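PDB 5GT5: pectate lyase from Paenibacillus sp. 0602, which cleaves pectate by elimination, and probably acts in endo mode on both polygalacturonate and pectins of various methyl esterification. Local coordinates for residues I154-S159 with S184-S189; R206-M211 with L231-I236; A213-A216 with M220-Y223. The protein carries 1 engineered substitution. All coordinates share one frame; numbering follows the deposited sequence.

Contact 1 lies in the core of the parallel beta-helix. Contacts 2 and 3 belong to the helical excursion that leaves it between strands 184-194 and 262-271. The centres of contacts 1 and 2 are about 35 Å apart, those of contacts 1 and 3 about 39 Å. Contacts 2 and 3 are neighbours, with centres about 9 Å apart. They touch through Tyr221 of contact 3, whose OH is 3.5 Å from Ile208 CG2 and whose CE1 is 3.6 Å from Ile236 CD1. Contact 1 is nearest the probable calcium site: the Leu156 side chain is about 7 Å from that of Asp178. Contacts 2 and 3 lie away from it and from Arg276, the likely catalytic residue.

Contact 1. Residues I154-S159 with S184-S189; sequences ITLEES and SGVTIS
The carbonyl group of Ser159 is the flat group that meets strand 184-194. Ser184 N comes to its oxygen end, tilted 23° from the carbonyl plane, and the N to Ser159 O distance is 3.2 Å. The N-H points at the oxygen with an angle of 154°. A second carbonyl, that of Glu157, is approached over its face: Ser159 OG donates to Glu157 O at 2.9 Å from above the plane. Ser122 N also bonds to this hydroxyl, so two partners fix its rotation. The turn at Glu158 and Ser159 carries the chain out of strand 154-157 and into strand 160-165, which pairs with 184-194. This is the coil geometry of the right-handed parallel beta-helix of polysaccharide lyase family 1. Leu156 and Val186 project from strands of two different sheets of the beta-helix and meet in the interior, tip to tip. Leu156 CD1 extends anti to CA (chi2 176°) and sits astride the valine fork, 4.0 Å from Val186 CG1 and 4.0 Å from Val186 CG2. Val119 of strand 115-120 and Val162 of strand 160-165 also touch Leu156. The Leu156 backbone bonds to Asp178, which probably binds calcium.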
ATOM      1  N   ILE A 154     -10.416  11.147 -14.247  1.00  4.83           N
ATOM      2  CA  ILE A 154     -10.114  10.203 -13.153  1.00  6.17           C
ATOM      3  C   ILE A 154      -9.501  10.990 -12.013  1.00  6.64           C
ATOM      4  O   ILE A 154      -8.562  11.781 -12.226  1.00  6.65           O
ATOM      5  CB  ILE A 154      -9.131   9.102 -13.582  1.00  5.56           C
ATOM      6  CG1 ILE A 154      -9.720   8.292 -14.737  1.00  6.56           C
ATOM      7  CG2 ILE A 154      -8.804   8.182 -12.399  1.00  7.20           C
ATOM      8  CD1 ILE A 154      -8.752   7.227 -15.299  1.00  7.03           C
ATOM      9  N   THR A 155     -10.031  10.789 -10.806  1.00  4.57           N
ATOM     10  CA  THR A 155      -9.467  11.350  -9.566  1.00  5.07           C
ATOM     11  C   THR A 155      -9.192  10.186  -8.666  1.00  6.08           C
ATOM     12  O   THR A 155     -10.053   9.299  -8.477  1.00  8.69           O
ATOM     13  CB  THR A 155     -10.420  12.321  -8.887  1.00  6.14           C
ATOM     14  OG1 THR A 155     -10.730  13.384  -9.811  1.00 10.98           O
ATOM     15  CG2 THR A 155      -9.785  12.967  -7.692  1.00  8.12           C
ATOM     16  N   LEU A 156      -7.995  10.162  -8.105  1.00  5.82           N
ATOM     17  CA  LEU A 156      -7.618   9.129  -7.153  1.00  6.23           C
ATOM     18  C   LEU A 156      -7.512   9.775  -5.775  1.00  7.66           C
ATOM     19  O   LEU A 156      -6.815  10.775  -5.600  1.00  8.09           O
ATOM     20  CB  LEU A 156      -6.281   8.520  -7.543  1.00  6.89           C
ATOM     21  CG  LEU A 156      -6.139   8.136  -9.023  1.00  7.28           C
ATOM     22  CD1 LEU A 156      -4.722   7.651  -9.271  1.00  9.45           C
ATOM     23  CD2 LEU A 156      -7.145   7.061  -9.393  1.00  6.80           C
ATOM     24  N   GLU A 157      -8.177   9.198  -4.772  1.00  7.64           N
ATOM     25  CA  GLU A 157      -8.160   9.766  -3.419  1.00  9.08           C
ATOM     26  C   GLU A 157      -7.935   8.703  -2.381  1.00  6.02           C
ATOM     27  O   GLU A 157      -8.606   7.659  -2.402  1.00  6.25           O
ATOM     28  CB  GLU A 157      -9.466  10.497  -3.079  1.00 10.84           C
ATOM     29  CG  GLU A 157      -9.697  11.749  -3.930  1.00 15.13           C
ATOM     30  CD  GLU A 157     -10.988  12.473  -3.602  1.00 19.29           C
ATOM     31  OE1 GLU A 157     -11.568  12.182  -2.547  1.00 20.94           O
ATOM     32  OE2 GLU A 157     -11.419  13.339  -4.399  1.00 26.97           O
ATOM     33  N   GLU A 158      -7.017   8.985  -1.453  1.00  6.43           N
ATOM     34  CA  GLU A 158      -6.678   8.052  -0.348  1.00  7.96           C
ATOM     35  C   GLU A 158      -6.615   6.597  -0.774  1.00  7.78           C
ATOM     36  O   GLU A 158      -7.123   5.700  -0.087  1.00  7.36           O
ATOM     37  CB  GLU A 158      -7.586   8.243   0.867  1.00 10.84           C
ATOM     38  CG  GLU A 158      -9.010   7.920   0.701  1.00 16.08           C
ATOM     39  CD  GLU A 158      -9.838   9.132   0.397  1.00 29.79           C
ATOM     40  OE1 GLU A 158      -9.377  10.257   0.689  1.00 28.48           O
ATOM     41  OE2 GLU A 158     -10.972   8.954  -0.100  1.00 31.01           O
ATOM     42  N   SER A 159      -5.950   6.375  -1.904  1.00  7.31           N
ATOM     43  CA  SER A 159      -5.807   5.053  -2.519  1.00  5.98           C
ATOM     44  C   SER A 159      -4.330   4.655  -2.604  1.00  5.68           C
ATOM     45  O   SER A 159      -3.419   5.468  -2.334  1.00  7.96           O
ATOM     46  CB  SER A 159      -6.481   5.044  -3.894  1.00  7.09           C
ATOM     47  OG  SER A 159      -7.908   5.151  -3.738  1.00  7.80           O
ATOM     48  N   SER A 184      -0.760   7.038  -3.067  1.00  6.16           N
ATOM     49  CA  SER A 184       0.593   6.581  -3.423  1.00  6.56           C
ATOM     50  C   SER A 184       0.551   5.377  -4.360  1.00  5.78           C
ATOM     51  O   SER A 184      -0.491   4.720  -4.538  1.00  6.27           O
ATOM     52  CB  SER A 184       1.403   6.223  -2.175  1.00  8.75           C
ATOM     53  OG  SER A 184       0.766   5.180  -1.461  1.00 11.68           O
ATOM     54  N   GLY A 185       1.674   5.092  -4.993  1.00  6.80           N
ATOM     55  CA  GLY A 185       1.807   3.896  -5.807  1.00  7.20           C
ATOM     56  C   GLY A 185       1.101   3.992  -7.151  1.00  5.22           C
ATOM     57  O   GLY A 185       0.475   3.025  -7.594  1.00  6.85           O
ATOM     58  N   VAL A 186       1.188   5.138  -7.816  1.00  6.11           N
ATOM     59  CA  VAL A 186       0.486   5.340  -9.074  1.00  5.99           C
ATOM     60  C   VAL A 186       1.483   5.264 -10.230  1.00  4.01           C
ATOM     61  O   VAL A 186       2.549   5.868 -10.162  1.00  6.07           O
ATOM     62  CB  VAL A 186      -0.197   6.717  -9.089  1.00  6.17           C
ATOM     63  CG1 VAL A 186      -0.951   6.944 -10.418  1.00  6.51           C
ATOM     64  CG2 VAL A 186      -1.098   6.879  -7.870  1.00  8.04           C
ATOM     65  N   THR A 187       1.130   4.494 -11.263  1.00  5.84           N
ATOM     66  CA  THR A 187       1.845   4.529 -12.532  1.00  5.55           C
ATOM     67  C   THR A 187       0.867   4.817 -13.632  1.00  4.38           C
ATOM     68  O   THR A 187      -0.175   4.154 -13.729  1.00  5.44           O
ATOM     69  CB  THR A 187       2.582   3.214 -12.840  1.00  5.36           C
ATOM     70  OG1 THR A 187       3.624   3.036 -11.875  1.00  7.21           O
ATOM     71  CG2 THR A 187       3.200   3.251 -14.261  1.00  7.23           C
ATOM     72  N   ILE A 188       1.202   5.805 -14.459  1.00  4.54           N
ATOM     73  CA  ILE A 188       0.449   6.034 -15.677  1.00  4.06           C
ATOM     74  C   ILE A 188       1.360   5.837 -16.884  1.00  5.67           C
ATOM     75  O   ILE A 188       2.363   6.552 -17.033  1.00  5.94           O
ATOM     76  CB  ILE A 188      -0.185   7.455 -15.716  1.00  4.04           C
ATOM     77  CG1 ILE A 188      -0.984   7.766 -14.433  1.00  6.32           C
ATOM     78  CG2 ILE A 188      -1.049   7.600 -16.966  1.00  5.59           C
ATOM     79  CD1 ILE A 188      -1.674   9.161 -14.400  1.00  7.69           C
ATOM     80  N   SER A 189       1.031   4.850 -17.738  1.00  6.64           N
ATOM     81  CA  SER A 189       1.956   4.486 -18.812  1.00  5.35           C
ATOM     82  C   SER A 189       1.260   4.230 -20.131  1.00  6.61           C
ATOM     83  O   SER A 189       0.057   3.916 -20.177  1.00  6.27           O
ATOM     84  CB  SER A 189       2.820   3.280 -18.434  1.00  7.73           C
ATOM     85  OG  SER A 189       2.020   2.131 -18.165  1.00  7.34           O
TER

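Contact 2. Residues R206-M211 with L231-I236; sequences RQINEM and LSKEDI
Lys233 and Ile236 meet Ile208 and Asn209 where helix 233-241 starts beside helix 203-212. Along the second segment, Ser232 comes first, as N-cap. Its OG accepts from Asp235 N at 2.9 Å. In return Ser232 N donates to Asp235 OD2 at 3.0 Å, almost straight, from above the carboxylate plane. The two residues form a capping box. Lys233 follows and lays its aliphatic chain past Ile208, the two running in opposite directions. Ile208 CG2 to Lys233 CG is 3.3 Å, tighter than a usual carbon contact. The lysine chain bends at chi3 (59°), and its NZ reaches a water at 2.9 Å. That water donates to Asn209 OD1 at 3.0 Å. Asp235, already bound in the capping box, forms a salt bridge with Arg303 through OD1. The arginine and the capped helix end would probably keep it ionised. Ile236 ends the segment. Its CG2 lies 3.9 Å from Ile208 CG1, and Tyr221 of helix 219-225 packs on both isoleucines. The two segments share no direct hydrogen bond. The helices are joined by apolar contact inside and by one water between Asn209 and Lys233, both partly exposed, through which the lysine charge probably polarises the amide.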
ATOM      1  N   ARG A 206     -18.476  22.021 -32.038  1.00  8.50           N
ATOM      2  CA  ARG A 206     -19.891  21.965 -31.702  1.00  9.18           C
ATOM      3  C   ARG A 206     -20.250  22.919 -30.576  1.00  9.52           C
ATOM      4  O   ARG A 206     -21.268  23.604 -30.632  1.00  8.77           O
ATOM      5  CB  ARG A 206     -20.340  20.555 -31.359  1.00 10.13           C
ATOM      6  CG  ARG A 206     -20.671  19.740 -32.598  1.00 12.15           C
ATOM      7  CD  ARG A 206     -20.950  18.277 -32.260  1.00 16.51           C
ATOM      8  NE  ARG A 206     -19.697  17.556 -32.255  1.00 16.56           N
ATOM      9  CZ  ARG A 206     -19.527  16.342 -31.732  1.00 27.08           C
ATOM     10  NH1 ARG A 206     -20.557  15.708 -31.168  1.00 19.72           N
ATOM     11  NH2 ARG A 206     -18.320  15.769 -31.769  1.00 14.96           N
ATOM     12  N   GLN A 207     -19.383  23.025 -29.568  1.00  7.74           N
ATOM     13  CA  GLN A 207     -19.645  23.989 -28.507  1.00  8.51           C
ATOM     14  C   GLN A 207     -19.625  25.429 -29.044  1.00  6.14           C
ATOM     15  O   GLN A 207     -20.490  26.243 -28.714  1.00  8.56           O
ATOM     16  CB  GLN A 207     -18.570  23.830 -27.413  1.00  6.95           C
ATOM     17  CG  GLN A 207     -18.553  24.931 -26.328  1.00  7.38           C
ATOM     18  CD  GLN A 207     -19.747  24.820 -25.425  1.00  8.12           C
ATOM     19  OE1 GLN A 207     -19.665  24.204 -24.363  1.00  7.61           O
ATOM     20  NE2 GLN A 207     -20.889  25.378 -25.853  1.00  8.61           N
ATOM     21  N   ILE A 208     -18.614  25.755 -29.839  1.00  5.87           N
ATOM     22  CA  ILE A 208     -18.489  27.126 -30.334  1.00  7.95           C
ATOM     23  C   ILE A 208     -19.640  27.473 -31.301  1.00  8.57           C
ATOM     24  O   ILE A 208     -20.191  28.575 -31.232  1.00  8.68           O
ATOM     25  CB  ILE A 208     -17.112  27.400 -30.947  1.00  5.98           C
ATOM     26  CG1 ILE A 208     -16.125  27.899 -29.879  1.00 12.51           C
ATOM     27  CG2 ILE A 208     -17.176  28.553 -31.937  1.00 11.23           C
ATOM     28  CD1 ILE A 208     -15.856  26.937 -28.742  1.00 12.81           C
ATOM     29  N   ASN A 209     -20.038  26.526 -32.147  1.00  9.60           N
ATOM     30  CA  ASN A 209     -21.152  26.796 -33.075  1.00 11.24           C
ATOM     31  C   ASN A 209     -22.435  27.173 -32.356  1.00 11.35           C
ATOM     32  O   ASN A 209     -23.165  28.095 -32.788  1.00 12.41           O
ATOM     33  CB  ASN A 209     -21.398  25.590 -33.984  1.00  9.12           C
ATOM     34  CG  ASN A 209     -20.377  25.455 -35.069  1.00  9.17           C
ATOM     35  OD1 ASN A 209     -19.573  26.360 -35.321  1.00 11.80           O
ATOM     36  ND2 ASN A 209     -20.397  24.295 -35.736  1.00 15.41           N
ATOM     37  N   GLU A 210     -22.718  26.497 -31.248  1.00  8.04           N
ATOM     38  CA  GLU A 210     -23.906  26.815 -30.458  1.00  9.74           C
ATOM     39  C   GLU A 210     -23.859  28.268 -29.996  1.00 14.45           C
ATOM     40  O   GLU A 210     -24.863  28.997 -30.074  1.00 11.45           O
ATOM     41  CB  GLU A 210     -24.032  25.848 -29.270  1.00 12.33           C
ATOM     42  CG  GLU A 210     -25.229  26.085 -28.330  1.00 14.53           C
ATOM     43  CD  GLU A 210     -26.573  25.799 -28.982  1.00 26.40           C
ATOM     44  OE1 GLU A 210     -26.647  24.904 -29.868  1.00 28.44           O
ATOM     45  OE2 GLU A 210     -27.559  26.482 -28.609  1.00 28.81           O
ATOM     46  N   MET A 211     -22.700  28.708 -29.527  1.00  9.59           N
ATOM     47  CA  MET A 211     -22.594  30.065 -29.002  1.00  8.83           C
ATOM     48  C   MET A 211     -22.615  31.098 -30.111  1.00  9.53           C
ATOM     49  O   MET A 211     -23.163  32.185 -29.918  1.00 10.57           O
ATOM     50  CB  MET A 211     -21.333  30.193 -28.134  1.00  8.49           C
ATOM     51  CG  MET A 211     -21.388  29.237 -26.928  1.00  7.29           C
ATOM     52  SD  MET A 211     -20.080  29.519 -25.737  1.00  9.84           S
ATOM     53  CE  MET A 211     -18.656  29.055 -26.690  1.00  9.30           C
ATOM     54  N   LEU A 231     -11.464  38.412 -31.942  1.00  7.55           N
ATOM     55  CA  LEU A 231     -11.215  37.005 -32.275  1.00  6.70           C
ATOM     56  C   LEU A 231     -12.298  36.468 -33.176  1.00  9.30           C
ATOM     57  O   LEU A 231     -13.482  36.728 -32.972  1.00  9.08           O
ATOM     58  CB  LEU A 231     -11.193  36.166 -31.000  1.00  6.10           C
ATOM     59  CG  LEU A 231      -9.909  36.358 -30.188  1.00  7.82           C
ATOM     60  CD1 LEU A 231     -10.145  35.924 -28.713  1.00  9.74           C
ATOM     61  CD2 LEU A 231      -8.716  35.591 -30.774  1.00  8.72           C
ATOM     62  N   SER A 232     -11.893  35.675 -34.158  1.00  8.18           N
ATOM     63  CA  SER A 232     -12.874  34.988 -34.993  1.00  9.18           C
ATOM     64  C   SER A 232     -13.381  33.708 -34.305  1.00  7.44           C
ATOM     65  O   SER A 232     -12.798  33.204 -33.345  1.00  9.19           O
ATOM     66  CB  SER A 232     -12.244  34.637 -36.342  1.00 10.91           C
ATOM     67  OG  SER A 232     -11.265  33.622 -36.177  1.00 10.30           O
ATOM     68  N   LYS A 233     -14.492  33.161 -34.783  1.00  9.34           N
ATOM     69  CA  LYS A 233     -14.947  31.862 -34.295  1.00  7.63           C
ATOM     70  C   LYS A 233     -13.871  30.802 -34.467  1.00  8.61           C
ATOM     71  O   LYS A 233     -13.615  30.021 -33.553  1.00  7.50           O
ATOM     72  CB  LYS A 233     -16.233  31.477 -35.039  1.00 11.50           C
ATOM     73  CG  LYS A 233     -16.742  30.081 -34.848  1.00 20.14           C
ATOM     74  CD  LYS A 233     -17.979  29.844 -35.736  1.00 24.75           C
ATOM     75  CE  LYS A 233     -17.640  30.056 -37.215  1.00 39.87           C
ATOM     76  NZ  LYS A 233     -18.825  30.457 -38.046  1.00 47.62           N
ATOM     77  N   GLU A 234     -13.209  30.805 -35.614  1.00  7.73           N
ATOM     78  CA  GLU A 234     -12.128  29.889 -35.886  1.00 10.06           C
ATOM     79  C   GLU A 234     -10.979  30.081 -34.898  1.00  9.27           C
ATOM     80  O   GLU A 234     -10.431  29.096 -34.414  1.00  8.84           O
ATOM     81  CB  GLU A 234     -11.653  30.050 -37.333  1.00 11.78           C
ATOM     82  CG  GLU A 234     -12.731  29.655 -38.364  1.00 15.70           C
ATOM     83  CD  GLU A 234     -13.798  30.767 -38.706  1.00 28.09           C
ATOM     84  OE1 GLU A 234     -13.715  31.954 -38.246  1.00 14.87           O
ATOM     85  OE2 GLU A 234     -14.732  30.429 -39.489  1.00 29.38           O
ATOM     86  N   ASP A 235     -10.639  31.329 -34.575  1.00  8.39           N
ATOM     87  CA  ASP A 235      -9.595  31.612 -33.590  1.00  6.73           C
ATOM     88  C   ASP A 235      -9.964  30.995 -32.269  1.00  8.03           C
ATOM     89  O   ASP A 235      -9.118  30.383 -31.603  1.00  7.93           O
ATOM     90  CB  ASP A 235      -9.446  33.115 -33.366  1.00  7.02           C
ATOM     91  CG  ASP A 235      -8.751  33.839 -34.502  1.00  9.67           C
ATOM     92  OD1 ASP A 235      -7.999  33.242 -35.309  1.00  8.94           O
ATOM     93  OD2 ASP A 235      -8.965  35.072 -34.560  1.00 10.89           O
ATOM     94  N   ILE A 236     -11.217  31.175 -31.859  1.00  7.55           N
ATOM     95  CA  ILE A 236     -11.636  30.662 -30.543  1.00  6.39           C
ATOM     96  C   ILE A 236     -11.640  29.132 -30.510  1.00  8.61           C
ATOM     97  O   ILE A 236     -11.201  28.531 -29.533  1.00  7.25           O
ATOM     98  CB  ILE A 236     -12.955  31.303 -30.097  1.00  7.38           C
ATOM     99  CG1 ILE A 236     -12.756  32.834 -29.947  1.00  7.69           C
ATOM    100  CG2 ILE A 236     -13.539  30.630 -28.831  1.00  7.49           C
ATOM    101  CD1 ILE A 236     -14.071  33.563 -29.716  1.00  8.33           C
TER
HETATM  102  O   HOH W   1     -20.711  28.815 -36.578  1.00 34.71           O

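Contact 3. Residues A213-A216 with M220-Y223; sequences ANKA and MYNY
This is a local van der Waals contact between a loop and the helix that follows it. Lys215 in the loop meets Tyr221 and Asn222 on helix 219-225. The loop links helix 203-212 to helix 219-225, in the helical excursion that leaves the parallel beta-helix after strand 184-194. A short 3-10 segment begins at Lys215. Lys215 CA is 5.3 Å from Asn222 CA. No hydrogen bond spans the two segments. The lysine chain passes the Asn222 side chain at about a right angle. The amide of Asn222 is trans to the backbone nitrogen (chi1 -169°), which sets its oxygen beside the aliphatic part of the lysine. Asn222 OD1 is 3.4 Å from Lys215 CB and 3.8 Å from Lys215 CD. Asn222 CB rests against the loop backbone, 3.3 Å from Lys215 O. Cutting Asn222 back to an alanine would leave CB in place, but the lysine CB and CD would lose their amide neighbour and a gap is likely to open beside the chain. The lysine ends in a bend at chi4 (71°), and its NZ bonds to Glu212 O, at the end of the preceding helix. Tyr221 is the buried member of the contact. Its OH bonds to Glu212 OE1, while Met211 of helix 203-212 and Lys233 of helix 233-241 pack on the side chain. The start of helix 219-225 is held as well, since Glu140 accepts from Met220 N and Tyr221 N with its two carboxylate oxygens. The lysine chain crosses the tyrosine obliquely and touches its ring at the edge: Lys215 CG lies near the ring plane, 4.0 Å from Tyr221 CE2.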
ATOM      1  N   ALA A 213     -24.293  31.082 -32.712  1.00 12.92           N
ATOM      2  CA  ALA A 213     -25.689  31.248 -33.115  1.00 13.64           C
ATOM      3  C   ALA A 213     -26.526  31.994 -32.086  1.00 17.76           C
ATOM      4  O   ALA A 213     -27.674  32.363 -32.360  1.00 20.10           O
ATOM      5  CB  ALA A 213     -26.310  29.877 -33.397  1.00 13.67           C
ATOM      6  N   ASN A 214     -25.974  32.200 -30.895  1.00 12.86           N
ATOM      7  CA  ASN A 214     -26.742  32.739 -29.791  1.00 17.28           C
ATOM      8  C   ASN A 214     -25.829  33.590 -28.915  1.00 12.96           C
ATOM      9  O   ASN A 214     -25.778  33.401 -27.700  1.00 14.28           O
ATOM     10  CB  ASN A 214     -27.338  31.591 -28.942  1.00 16.91           C
ATOM     11  CG  ASN A 214     -28.265  30.661 -29.742  1.00 28.49           C
ATOM     12  OD1 ASN A 214     -29.433  30.990 -29.975  1.00 27.98           O
ATOM     13  ND2 ASN A 214     -27.758  29.470 -30.113  1.00 21.65           N
ATOM     14  N   LYS A 215     -25.102  34.517 -29.531  1.00 14.12           N
ATOM     15  CA  LYS A 215     -23.994  35.180 -28.829  1.00 13.24           C
ATOM     16  C   LYS A 215     -24.355  35.909 -27.534  1.00 11.86           C
ATOM     17  O   LYS A 215     -23.575  35.896 -26.571  1.00 12.79           O
ATOM     18  CB  LYS A 215     -23.239  36.152 -29.742  1.00 16.52           C
ATOM     19  CG  LYS A 215     -22.341  35.490 -30.760  1.00 16.97           C
ATOM     20  CD  LYS A 215     -21.570  36.552 -31.539  1.00 20.12           C
ATOM     21  CE  LYS A 215     -21.255  36.107 -32.945  1.00 22.21           C
ATOM     22  NZ  LYS A 215     -22.431  36.049 -33.826  1.00 27.79           N
ATOM     23  N   ALA A 216     -25.525  36.539 -27.490  1.00 18.60           N
ATOM     24  CA  ALA A 216     -25.926  37.300 -26.317  1.00 21.20           C
ATOM     25  C   ALA A 216     -26.049  36.440 -25.076  1.00 17.86           C
ATOM     26  O   ALA A 216     -25.946  36.938 -23.951  1.00 19.81           O
ATOM     27  CB  ALA A 216     -27.258  38.012 -26.577  1.00 26.10           C
ATOM     28  N   MET A 220     -18.910  36.100 -22.156  1.00  7.97           N
ATOM     29  CA  MET A 220     -17.483  36.036 -22.438  1.00  7.56           C
ATOM     30  C   MET A 220     -17.207  35.760 -23.910  1.00  7.92           C
ATOM     31  O   MET A 220     -16.398  36.449 -24.521  1.00  7.88           O
ATOM     32  CB  MET A 220     -16.825  34.959 -21.569  1.00  8.68           C
ATOM     33  CG  MET A 220     -15.338  34.841 -21.841  1.00  6.59           C
ATOM     34  SD  MET A 220     -14.710  33.584 -20.729  1.00 12.39           S
ATOM     35  CE  MET A 220     -13.088  33.370 -21.396  1.00 12.63           C
ATOM     36  N   TYR A 221     -17.850  34.732 -24.452  1.00  6.59           N
ATOM     37  CA  TYR A 221     -17.711  34.429 -25.865  1.00  6.16           C
ATOM     38  C   TYR A 221     -18.055  35.648 -26.721  1.00  8.19           C
ATOM     39  O   TYR A 221     -17.302  36.030 -27.656  1.00  7.36           O
ATOM     40  CB  TYR A 221     -18.591  33.224 -26.231  1.00  7.52           C
ATOM     41  CG  TYR A 221     -18.454  32.863 -27.694  1.00  5.99           C
ATOM     42  CD1 TYR A 221     -17.369  32.138 -28.148  1.00  6.37           C
ATOM     43  CD2 TYR A 221     -19.397  33.301 -28.634  1.00  8.07           C
ATOM     44  CE1 TYR A 221     -17.205  31.840 -29.494  1.00  7.87           C
ATOM     45  CE2 TYR A 221     -19.259  32.986 -29.971  1.00  7.72           C
ATOM     46  CZ  TYR A 221     -18.172  32.246 -30.400  1.00  8.54           C
ATOM     47  OH  TYR A 221     -17.989  31.956 -31.731  1.00  9.05           O
ATOM     48  N   ASN A 222     -19.169  36.291 -26.377  1.00  7.10           N
ATOM     49  CA  ASN A 222     -19.598  37.492 -27.100  1.00  7.76           C
ATOM     50  C   ASN A 222     -18.539  38.596 -27.049  1.00 10.27           C
ATOM     51  O   ASN A 222     -18.186  39.199 -28.066  1.00  8.93           O
ATOM     52  CB  ASN A 222     -20.946  37.970 -26.543  1.00 10.49           C
ATOM     53  CG  ASN A 222     -21.600  39.042 -27.396  1.00 15.09           C
ATOM     54  OD1 ASN A 222     -21.676  38.934 -28.620  1.00 13.60           O
ATOM     55  ND2 ASN A 222     -22.064  40.101 -26.741  1.00 34.17           N
ATOM     56  N   TYR A 223     -17.959  38.816 -25.876  1.00 10.20           N
ATOM     57  CA  TYR A 223     -16.912  39.807 -25.738  1.00  8.17           C
ATOM     58  C   TYR A 223     -15.682  39.470 -26.592  1.00  8.70           C
ATOM     59  O   TYR A 223     -15.110  40.332 -27.251  1.00  8.69           O
ATOM     60  CB  TYR A 223     -16.523  39.929 -24.271  1.00  8.40           C
ATOM     61  CG  TYR A 223     -15.470  40.958 -24.033  1.00  9.29           C
ATOM     62  CD1 TYR A 223     -15.760  42.312 -24.126  1.00  8.65           C
ATOM     63  CD2 TYR A 223     -14.155  40.586 -23.742  1.00  8.82           C
ATOM     64  CE1 TYR A 223     -14.769  43.265 -23.907  1.00 10.19           C
ATOM     65  CE2 TYR A 223     -13.154  41.534 -23.525  1.00 11.53           C
ATOM     66  CZ  TYR A 223     -13.464  42.862 -23.641  1.00  9.49           C
ATOM     67  OH  TYR A 223     -12.460  43.799 -23.434  1.00 13.17           O
TER